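Local structure of competence protein PILN (Thermus thermophilus, 4BHQ) at residues P129-E134 with A151-T156; S79-S84 with R103-L108; A74-S79 with Q109-S114. The protein probably helps build the inner-membrane platform that initiates type IV pilus biogenesis, its periplasmic domain pairing with a second copy. All blocks are in the same frame, centred on the assembly; numbering follows the deposited sequence.

Interaction 1 of 3, residues P129-E134 with A151-T156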
loop_
_atom_site.group_PDB
_atom_site.type_symbol
_atom_site.label_atom_id
_atom_site.label_comp_id
_atom_site.label_asym_id
_atom_site.label_seq_id
_atom_site.Cartn_x
_atom_site.Cartn_y
_atom_site.Cartn_z
ATOM N N PRO A 129 -11.037 15.206 -0.272
ATOM C CA PRO A 129 -11.993 15.301 0.837
ATOM C C PRO A 129 -11.930 14.093 1.752
ATOM O O PRO A 129 -12.389 14.148 2.884
ATOM C CB PRO A 129 -13.385 15.299 0.127
ATOM C CG PRO A 129 -13.115 15.485 -1.327
ATOM C CD PRO A 129 -11.709 15.003 -1.579
ATOM N N ARG A 130 -11.387 12.981 1.262
ATOM C CA ARG A 130 -11.375 11.787 2.095
ATOM C C ARG A 130 -10.081 11.691 3.003
ATOM O O ARG A 130 -10.021 10.907 3.909
ATOM C CB ARG A 130 -11.560 10.620 1.160
ATOM C CG ARG A 130 -11.631 9.289 1.860
ATOM C CD ARG A 130 -13.006 8.628 1.759
ATOM N NE ARG A 130 -12.953 7.327 2.453
ATOM C CZ ARG A 130 -12.616 6.184 1.842
ATOM N NH1 ARG A 130 -12.343 6.210 0.531
ATOM N NH2 ARG A 130 -12.584 5.027 2.526
ATOM N N PHE A 131 -9.072 12.519 2.691
ATOM C CA PHE A 131 -7.756 12.431 3.318
ATOM C C PHE A 131 -7.273 13.736 3.896
ATOM O O PHE A 131 -7.666 14.796 3.440
ATOM C CB PHE A 131 -6.700 11.972 2.264
ATOM C CG PHE A 131 -6.930 10.569 1.772
ATOM C CD1 PHE A 131 -7.762 10.349 0.693
ATOM C CD2 PHE A 131 -6.358 9.483 2.427
ATOM C CE1 PHE A 131 -8.024 9.047 0.270
ATOM C CE2 PHE A 131 -6.590 8.180 1.970
ATOM C CZ PHE A 131 -7.450 7.982 0.890
ATOM N N GLY A 132 -6.459 13.634 4.958
ATOM C CA GLY A 132 -5.674 14.742 5.463
ATOM C C GLY A 132 -4.272 14.187 5.652
ATOM O O GLY A 132 -4.075 12.954 5.697
ATOM N N ILE A 133 -3.300 15.070 5.771
ATOM C CA ILE A 133 -1.924 14.631 6.043
ATOM C C ILE A 133 -1.304 15.561 7.092
ATOM O O ILE A 133 -1.512 16.794 7.046
ATOM C CB ILE A 133 -1.115 14.556 4.740
ATOM C CG1 ILE A 133 0.293 14.003 5.020
ATOM C CG2 ILE A 133 -1.071 15.925 4.035
ATOM C CD1 ILE A 133 1.077 13.513 3.809
ATOM N N GLU A 134 -0.580 14.991 8.043
ATOM C CA GLU A 134 0.298 15.804 8.886
ATOM C C GLU A 134 1.726 15.441 8.618
ATOM O O GLU A 134 2.165 14.339 8.977
ATOM C CB GLU A 134 -0.068 15.660 10.374
ATOM C CG GLU A 134 0.916 16.442 11.231
ATOM C CD GLU A 134 0.338 16.894 12.572
ATOM O OE1 GLU A 134 0.361 16.088 13.534
ATOM O OE2 GLU A 134 -0.100 18.075 12.636
ATOM N N ALA A 151 5.387 11.089 8.085
ATOM C CA ALA A 151 4.089 11.723 7.974
ATOM C C ALA A 151 3.019 10.823 8.557
ATOM O O ALA A 151 3.165 9.595 8.612
ATOM C CB ALA A 151 3.760 12.058 6.493
ATOM N N ARG A 152 1.908 11.434 8.942
ATOM C CA ARG A 152 0.686 10.698 9.297
ATOM C C ARG A 152 -0.410 11.084 8.278
ATOM O O ARG A 152 -0.562 12.261 7.994
ATOM C CB ARG A 152 0.256 11.053 10.732
ATOM C CG ARG A 152 1.120 10.300 11.763
ATOM C CD ARG A 152 0.837 10.779 13.236
ATOM N NE ARG A 152 1.122 12.217 13.274
ATOM C CZ ARG A 152 1.093 13.008 14.332
ATOM N NH1 ARG A 152 0.740 12.526 15.523
ATOM N NH2 ARG A 152 1.422 14.300 14.180
ATOM N N VAL A 153 -1.125 10.071 7.743
ATOM C CA VAL A 153 -2.268 10.301 6.840
ATOM C C VAL A 153 -3.585 9.895 7.518
ATOM O O VAL A 153 -3.718 8.758 7.989
ATOM C CB VAL A 153 -2.092 9.573 5.474
ATOM C CG1 VAL A 153 -3.415 9.488 4.702
ATOM C CG2 VAL A 153 -1.055 10.330 4.624
ATOM N N GLY A 154 -4.570 10.810 7.537
ATOM C CA GLY A 154 -5.859 10.478 8.138
ATOM C C GLY A 154 -6.879 10.199 7.010
ATOM O O GLY A 154 -6.843 10.806 5.970
ATOM N N VAL A 155 -7.757 9.209 7.243
ATOM C CA VAL A 155 -8.786 8.845 6.287
ATOM C C VAL A 155 -10.161 8.877 6.952
ATOM O O VAL A 155 -10.359 8.302 8.023
ATOM C CB VAL A 155 -8.546 7.389 5.729
ATOM C CG1 VAL A 155 -9.423 7.194 4.452
ATOM C CG2 VAL A 155 -7.051 7.254 5.386
ATOM N N THR A 156 -11.074 9.567 6.265
ATOM C CA THR A 156 -12.505 9.691 6.667
ATOM C C THR A 156 -13.313 8.480 6.303
ATOM O O THR A 156 -12.939 7.707 5.414
ATOM C CB THR A 156 -13.240 10.841 5.965
ATOM O OG1 THR A 156 -13.341 10.517 4.585
ATOM C CG2 THR A 156 -12.493 12.173 6.133
#

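Interaction 2 of 3, residues S79-S84 with R103-L108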
loop_
_atom_site.group_PDB
_atom_site.type_symbol
_atom_site.label_atom_id
_atom_site.label_comp_id
_atom_site.label_asym_id
_atom_site.label_seq_id
_atom_site.Cartn_x
_atom_site.Cartn_y
_atom_site.Cartn_z
ATOM N N SER A 79 2.014 1.921 8.937
ATOM C CA SER A 79 1.248 1.314 10.043
ATOM C C SER A 79 -0.132 1.945 10.022
ATOM O O SER A 79 -0.297 3.081 9.656
ATOM C CB SER A 79 1.935 1.579 11.408
ATOM O OG SER A 79 1.461 2.825 11.933
ATOM N N ALA A 80 -1.152 1.198 10.345
ATOM C CA ALA A 80 -2.521 1.693 10.327
ATOM C C ALA A 80 -3.111 1.529 11.714
ATOM O O ALA A 80 -2.732 0.622 12.440
ATOM C CB ALA A 80 -3.327 0.875 9.303
ATOM N N ARG A 81 -4.056 2.397 12.081
ATOM C CA ARG A 81 -4.779 2.179 13.324
ATOM C C ARG A 81 -6.145 2.844 13.223
ATOM O O ARG A 81 -6.294 3.839 12.541
ATOM C CB ARG A 81 -4.012 2.702 14.552
ATOM C CG ARG A 81 -3.983 4.232 14.648
ATOM C CD ARG A 81 -3.251 4.687 15.933
ATOM N NE ARG A 81 -3.135 6.124 15.997
ATOM C CZ ARG A 81 -3.844 6.884 16.817
ATOM N NH1 ARG A 81 -4.706 6.333 17.687
ATOM N NH2 ARG A 81 -3.711 8.176 16.743
ATOM N N ALA A 82 -7.125 2.299 13.941
ATOM C CA ALA A 82 -8.480 2.913 13.942
ATOM C C ALA A 82 -8.630 3.817 15.128
ATOM O O ALA A 82 -8.134 3.540 16.195
ATOM C CB ALA A 82 -9.584 1.823 13.880
ATOM N N LEU A 83 -9.293 4.939 14.930
ATOM C CA LEU A 83 -9.453 5.929 16.023
ATOM C C LEU A 83 -10.771 5.689 16.779
ATOM O O LEU A 83 -11.824 5.547 16.165
ATOM C CB LEU A 83 -9.456 7.335 15.463
ATOM C CG LEU A 83 -8.111 8.073 15.340
ATOM C CD1 LEU A 83 -7.100 7.337 14.505
ATOM C CD2 LEU A 83 -8.358 9.483 14.794
ATOM N N SER A 84 -10.689 5.622 18.122
ATOM C CA SER A 84 -11.886 5.834 18.967
ATOM C C SER A 84 -12.603 7.117 18.568
ATOM O O SER A 84 -12.013 8.088 18.006
ATOM C CB SER A 84 -11.470 5.938 20.436
ATOM O OG SER A 84 -10.822 7.173 20.668
ATOM N N ARG A 103 -11.305 8.435 10.585
ATOM C CA ARG A 103 -11.661 7.122 11.096
ATOM C C ARG A 103 -10.405 6.196 11.249
ATOM O O ARG A 103 -10.280 5.411 12.186
ATOM C CB ARG A 103 -12.718 6.568 10.152
ATOM C CG ARG A 103 -13.280 5.233 10.587
ATOM C CD ARG A 103 -14.055 5.385 11.889
ATOM N NE ARG A 103 -14.515 4.090 12.382
ATOM C CZ ARG A 103 -14.741 3.802 13.652
ATOM N NH1 ARG A 103 -14.557 4.715 14.603
ATOM N NH2 ARG A 103 -15.146 2.590 13.971
ATOM N N VAL A 104 -9.478 6.311 10.299
ATOM C CA VAL A 104 -8.266 5.526 10.326
ATOM C C VAL A 104 -7.020 6.411 10.110
ATOM O O VAL A 104 -7.036 7.343 9.318
ATOM C CB VAL A 104 -8.310 4.401 9.251
ATOM C CG1 VAL A 104 -6.939 3.844 9.022
ATOM C CG2 VAL A 104 -9.252 3.260 9.746
ATOM N N GLU A 105 -5.956 6.100 10.820
ATOM C CA GLU A 105 -4.714 6.839 10.622
ATOM C C GLU A 105 -3.579 5.920 10.214
ATOM O O GLU A 105 -3.358 4.867 10.851
ATOM C CB GLU A 105 -4.309 7.538 11.951
ATOM C CG GLU A 105 -3.127 8.449 11.802
ATOM C CD GLU A 105 -2.801 9.181 13.130
ATOM O OE1 GLU A 105 -2.276 8.557 14.042
ATOM O OE2 GLU A 105 -3.068 10.382 13.185
ATOM N N PHE A 106 -2.828 6.362 9.207
ATOM C CA PHE A 106 -1.637 5.639 8.738
ATOM C C PHE A 106 -0.407 6.409 9.147
ATOM O O PHE A 106 -0.312 7.594 8.854
ATOM C CB PHE A 106 -1.656 5.541 7.205
ATOM C CG PHE A 106 -2.704 4.600 6.688
ATOM C CD1 PHE A 106 -2.442 3.269 6.565
ATOM C CD2 PHE A 106 -3.939 5.090 6.279
ATOM C CE1 PHE A 106 -3.402 2.369 6.062
ATOM C CE2 PHE A 106 -4.903 4.201 5.765
ATOM C CZ PHE A 106 -4.635 2.836 5.701
ATOM N N ALA A 107 0.507 5.761 9.851
ATOM C CA ALA A 107 1.809 6.380 10.121
ATOM C C ALA A 107 2.853 5.887 9.130
ATOM O O ALA A 107 3.036 4.661 8.957
ATOM C CB ALA A 107 2.232 6.060 11.562
ATOM N N LEU A 108 3.536 6.827 8.493
ATOM C CA LEU A 108 4.412 6.569 7.349
ATOM C C LEU A 108 5.850 6.985 7.608
ATOM O O LEU A 108 6.103 8.155 8.039
ATOM C CB LEU A 108 3.908 7.381 6.110
ATOM C CG LEU A 108 2.441 7.250 5.673
ATOM C CD1 LEU A 108 2.153 8.066 4.393
ATOM C CD2 LEU A 108 2.092 5.751 5.386
HETATM O O HOH W 1 -1.064 4.253 12.528
#

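Interaction 3 of 3, residues A74-S79 with Q109-S114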
loop_
_atom_site.group_PDB
_atom_site.type_symbol
_atom_site.label_atom_id
_atom_site.label_comp_id
_atom_site.label_asym_id
_atom_site.label_seq_id
_atom_site.Cartn_x
_atom_site.Cartn_y
_atom_site.Cartn_z
ATOM N N ALA A 74 9.543 5.971 -1.977
ATOM C CA ALA A 74 9.496 4.574 -1.481
ATOM C C ALA A 74 9.108 4.552 -0.033
ATOM O O ALA A 74 9.693 5.288 0.796
ATOM C CB ALA A 74 10.857 3.926 -1.696
ATOM N N LEU A 75 8.155 3.690 0.330
ATOM C CA LEU A 75 7.786 3.605 1.730
ATOM C C LEU A 75 8.642 2.547 2.444
ATOM O O LEU A 75 8.960 1.516 1.878
ATOM C CB LEU A 75 6.252 3.376 1.866
ATOM C CG LEU A 75 5.435 4.514 1.150
ATOM C CD1 LEU A 75 3.977 4.180 1.100
ATOM C CD2 LEU A 75 5.602 5.806 1.981
ATOM N N ARG A 76 8.942 2.784 3.725
ATOM C CA ARG A 76 9.713 1.884 4.547
ATOM C C ARG A 76 8.873 1.321 5.660
ATOM O O ARG A 76 9.175 0.233 6.236
ATOM C CB ARG A 76 10.936 2.613 5.168
ATOM C CG ARG A 76 11.875 3.099 4.107
ATOM C CD ARG A 76 12.445 1.794 3.367
ATOM N NE ARG A 76 13.285 2.239 2.266
ATOM C CZ ARG A 76 13.489 1.552 1.165
ATOM N NH1 ARG A 76 12.873 0.334 1.010
ATOM N NH2 ARG A 76 14.331 2.031 0.300
ATOM N N SER A 77 7.818 2.044 6.016
ATOM C CA SER A 77 6.900 1.544 7.042
ATOM C C SER A 77 5.569 2.187 6.843
ATOM O O SER A 77 5.472 3.399 6.629
ATOM C CB SER A 77 7.452 1.848 8.473
ATOM O OG SER A 77 6.491 1.377 9.429
ATOM N N VAL A 78 4.525 1.379 6.861
ATOM C CA VAL A 78 3.170 1.914 6.793
ATOM C C VAL A 78 2.337 1.213 7.864
ATOM O O VAL A 78 1.966 0.022 7.698
ATOM C CB VAL A 78 2.520 1.626 5.417
ATOM C CG1 VAL A 78 1.070 2.122 5.424
ATOM C CG2 VAL A 78 3.329 2.257 4.237
ATOM N N SER A 79 2.014 1.921 8.937
ATOM C CA SER A 79 1.248 1.314 10.043
ATOM C C SER A 79 -0.132 1.945 10.022
ATOM O O SER A 79 -0.297 3.081 9.656
ATOM C CB SER A 79 1.935 1.579 11.408
ATOM O OG SER A 79 1.461 2.825 11.933
ATOM N N GLN A 109 6.766 6.081 7.308
ATOM C CA GLN A 109 8.213 6.429 7.204
ATOM C C GLN A 109 8.558 6.159 5.776
ATOM O O GLN A 109 8.202 5.070 5.215
ATOM C CB GLN A 109 9.056 5.539 8.103
ATOM C CG GLN A 109 8.686 5.644 9.539
ATOM C CD GLN A 109 9.109 6.982 10.100
ATOM O OE1 GLN A 109 10.141 7.504 9.669
ATOM N NE2 GLN A 109 8.295 7.571 11.003
ATOM N N GLY A 110 9.251 7.080 5.136
ATOM C CA GLY A 110 9.595 6.883 3.728
ATOM C C GLY A 110 10.828 7.612 3.247
ATOM O O GLY A 110 11.570 8.238 4.038
ATOM N N GLU A 111 11.032 7.579 1.957
ATOM C CA GLU A 111 12.189 8.154 1.283
ATOM C C GLU A 111 11.613 8.751 -0.003
ATOM O O GLU A 111 10.795 8.090 -0.657
ATOM C CB GLU A 111 13.150 7.082 0.800
ATOM C CG GLU A 111 13.651 6.209 1.852
ATOM C CD GLU A 111 14.454 5.093 1.287
ATOM O OE1 GLU A 111 14.439 4.921 0.031
ATOM O OE2 GLU A 111 15.102 4.418 2.093
ATOM N N ALA A 112 12.090 9.946 -0.358
ATOM C CA ALA A 112 11.665 10.659 -1.551
ATOM C C ALA A 112 12.916 10.976 -2.353
ATOM O O ALA A 112 13.969 11.409 -1.796
ATOM C CB ALA A 112 10.897 11.912 -1.190
ATOM N N LEU A 113 12.856 10.722 -3.658
ATOM C CA LEU A 113 13.993 10.916 -4.545
ATOM C C LEU A 113 14.437 12.415 -4.600
ATOM O O LEU A 113 15.588 12.717 -4.853
ATOM C CB LEU A 113 13.627 10.446 -5.947
ATOM C CG LEU A 113 14.661 10.394 -7.066
ATOM C CD1 LEU A 113 15.842 9.521 -6.708
ATOM C CD2 LEU A 113 14.050 9.922 -8.388
ATOM N N SER A 114 13.512 13.333 -4.434
ATOM C CA SER A 114 13.822 14.757 -4.563
ATOM C C SER A 114 12.855 15.474 -3.662
ATOM O O SER A 114 11.820 14.882 -3.249
ATOM C CB SER A 114 13.622 15.209 -6.026
ATOM O OG SER A 114 12.255 15.183 -6.374
#

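Interaction 1 of 3, residues P129-E134 with A151-T156
Phe-131 to Glu-134 and Ala-151 to Thr-156 run antiparallel at 161°, their strand axes closing to 4.6 Å, with Gly-132/Gly-154 and Glu-134/Arg-152 as hydrogen-bonded pairs alternating with the non-hydrogen-bonded pairs Phe-131/Val-155 and Ile-133/Val-153. The apolar side chains of the two latter pairs share one face of the sheet. With Phe-131 CG anti to its own carbonyl carbon (chi1 -66°), the ring leans toward the second strand and lies alongside Val-155, Phe-131 CE2 3.6 Å from Val-155 CG2. At the edge of the ring, near its plane, Val-153 CG1 comes to 3.7 Å from Phe-131 CD2. Val-153 CG2, the other methyl, meets Ile-133 CD1 at 3.9 Å, and the Ile-133 tip continues to Ala-151 CB. The open end of the pairing is closed by Arg-130 and Thr-156. Arg-130 O takes the backbone N-H of Thr-156 at 2.9 Å, almost straight, and more weakly its OG1. In return Arg-130 NE donates to Thr-156 O at 3.0 Å, lying above the carbonyl plane of the acceptor while that oxygen stays near the guanidinium plane. A bend at chi2 (113°) helps to swing the arginine across, bringing Val-155 CG1 over one face of its guanidinium. On the other sheet face Glu-134 and Arg-152 run side by side as a salt bridge, but their modelled separation is implausibly short and its detail doubtful. The two strands form the hairpin 131-141/146-156; strand 102-112 continues the sheet beyond 151-156 through backbone bonds such as Val-153 with Phe-106. Phe-125, in the loop after helix 115-124, packs on Ile-133 and Val-153, while Tyr-56 and Phe-60 of helix 53-63 of the second subunit pack on Val-155 and Val-153.

Interaction 2 of 3, residues S79-S84 with R103-L108
The guanidinium of Arg-81 carries Leu-83 CD1 over the centre of one face, 4.0 Å above its plane, and meets Glu-105 OE1 at its edge. Arg-81 NE (3.2 Å) and Arg-81 NH2 (3.1 Å) both donate to Glu-105 OE1, a side-on grip in which one oxygen takes two N-H groups. Both nitrogens approach from the same face of the carboxylate, whose plane is turned 66° from the guanidinium. Arg-81 CG sits between the backbone N and the carbonyl carbon (chi1 72°), and the extended chain beyond it runs beside Glu-105. Leu-83 CD1 also touches Glu-105 CB at 3.8 Å, so the leucine methyl packs against both members of the ion pair. On the opposite sheet face, Ala-80 CB lies 3.6 Å from Phe-106 CE1, approaching the ring obliquely; the ring itself stacks with Phe-60 of the second subunit. Beneath these side chains the strands are antiparallel, with Ser-79/Ala-107 and Arg-81/Glu-105 as hydrogen-bonded pairs. A water donates a hydrogen bond to Glu-105 O at 2.9 Å and is hydrogen-bonded to Ser-79 OG, tying the strands together beside the backbone bonds. Glu-87 forms a second salt bridge with Arg-81 NH2, and Tyr-97 OH bonds Glu-105 OE2, so the ion pair belongs to a wider polar network. The largely buried glutamate therefore has partners on both oxygens, which would probably favour its ionised form, while the alanine-valine-phenylalanine face is apolar and serves the subunit interface.

Interaction 3 of 3, residues A74-S79 with Q109-S114
Arg-76 and Ser-77 both face Gln-109, a classic beta bulge that inserts one extra residue into the strand 73-82. Gln-109 O accepts both backbone N-H groups, from Arg-76 N at 2.8 Å and Ser-77 N at 3.2 Å, the two donors coming from the same face of its carbonyl plane. Beyond the bulge, Gln-109 N returns a bond to Ser-77 O; before it, Ala-74 and Glu-111 form a hydrogen-bonded antiparallel pair, each backbone N donating to the other's O. The extra residue sends its side chain toward the neighbouring strand. Arg-76 starts with CG anti to the carbonyl carbon and folds at chi2 (-64°), bringing the guanidinium across Glu-111. Arg-76 NE makes the firm bond of this salt bridge, 2.8 Å to Glu-111 OE2, which lies at the guanidinium edge and in its plane. From the carboxylate's side the nitrogen stands well above the plane, the two flat groups being 75° apart. Arg-76 NH2 adds weak bonds to both oxygens, the one to Glu-111 OE1 at 2.9 Å. Arg-144 makes another salt bridge with Glu-111 OE2, so Glu-111 is paired with two arginines. Farther along, Ser-77 CB meets Gln-109 CB at 4.0 Å. On the opposite face of the sheet, Leu-75 packs on Ala-58 of helix 53-63 and on Ile-64 of the second subunit. A magnesium ion is bound about 4 Å from Gly-110. The whole is a bulged antiparallel edge pairing, in which strand 73-82 turns a corner at Arg-76 while remaining joined to 102-112 within the four-stranded sheet of the PilN dimerization domain.

All three contacts belong to one antiparallel sheet, ordered 73-82, 102-112, 146-156, 131-141. Interactions 2 and 3 join the same first two strands, their centres about 17 Å apart on opposite sides of the chain's centre; they share Ser-79, and interaction 2 is nested within the loop that interaction 3 closes. Interaction 1 follows both along the chain and lies in the hairpin at the other edge, its centre about 9 Å from that of interaction 2 and 16 Å from that of interaction 3. Strands 102-112 and 146-156 bridge interactions 1 and 2, for example through Leu-108 N to Ala-151 O (2.8 Å). Each contact touches the second subunit, consistent with a sheet that helps form the dimer.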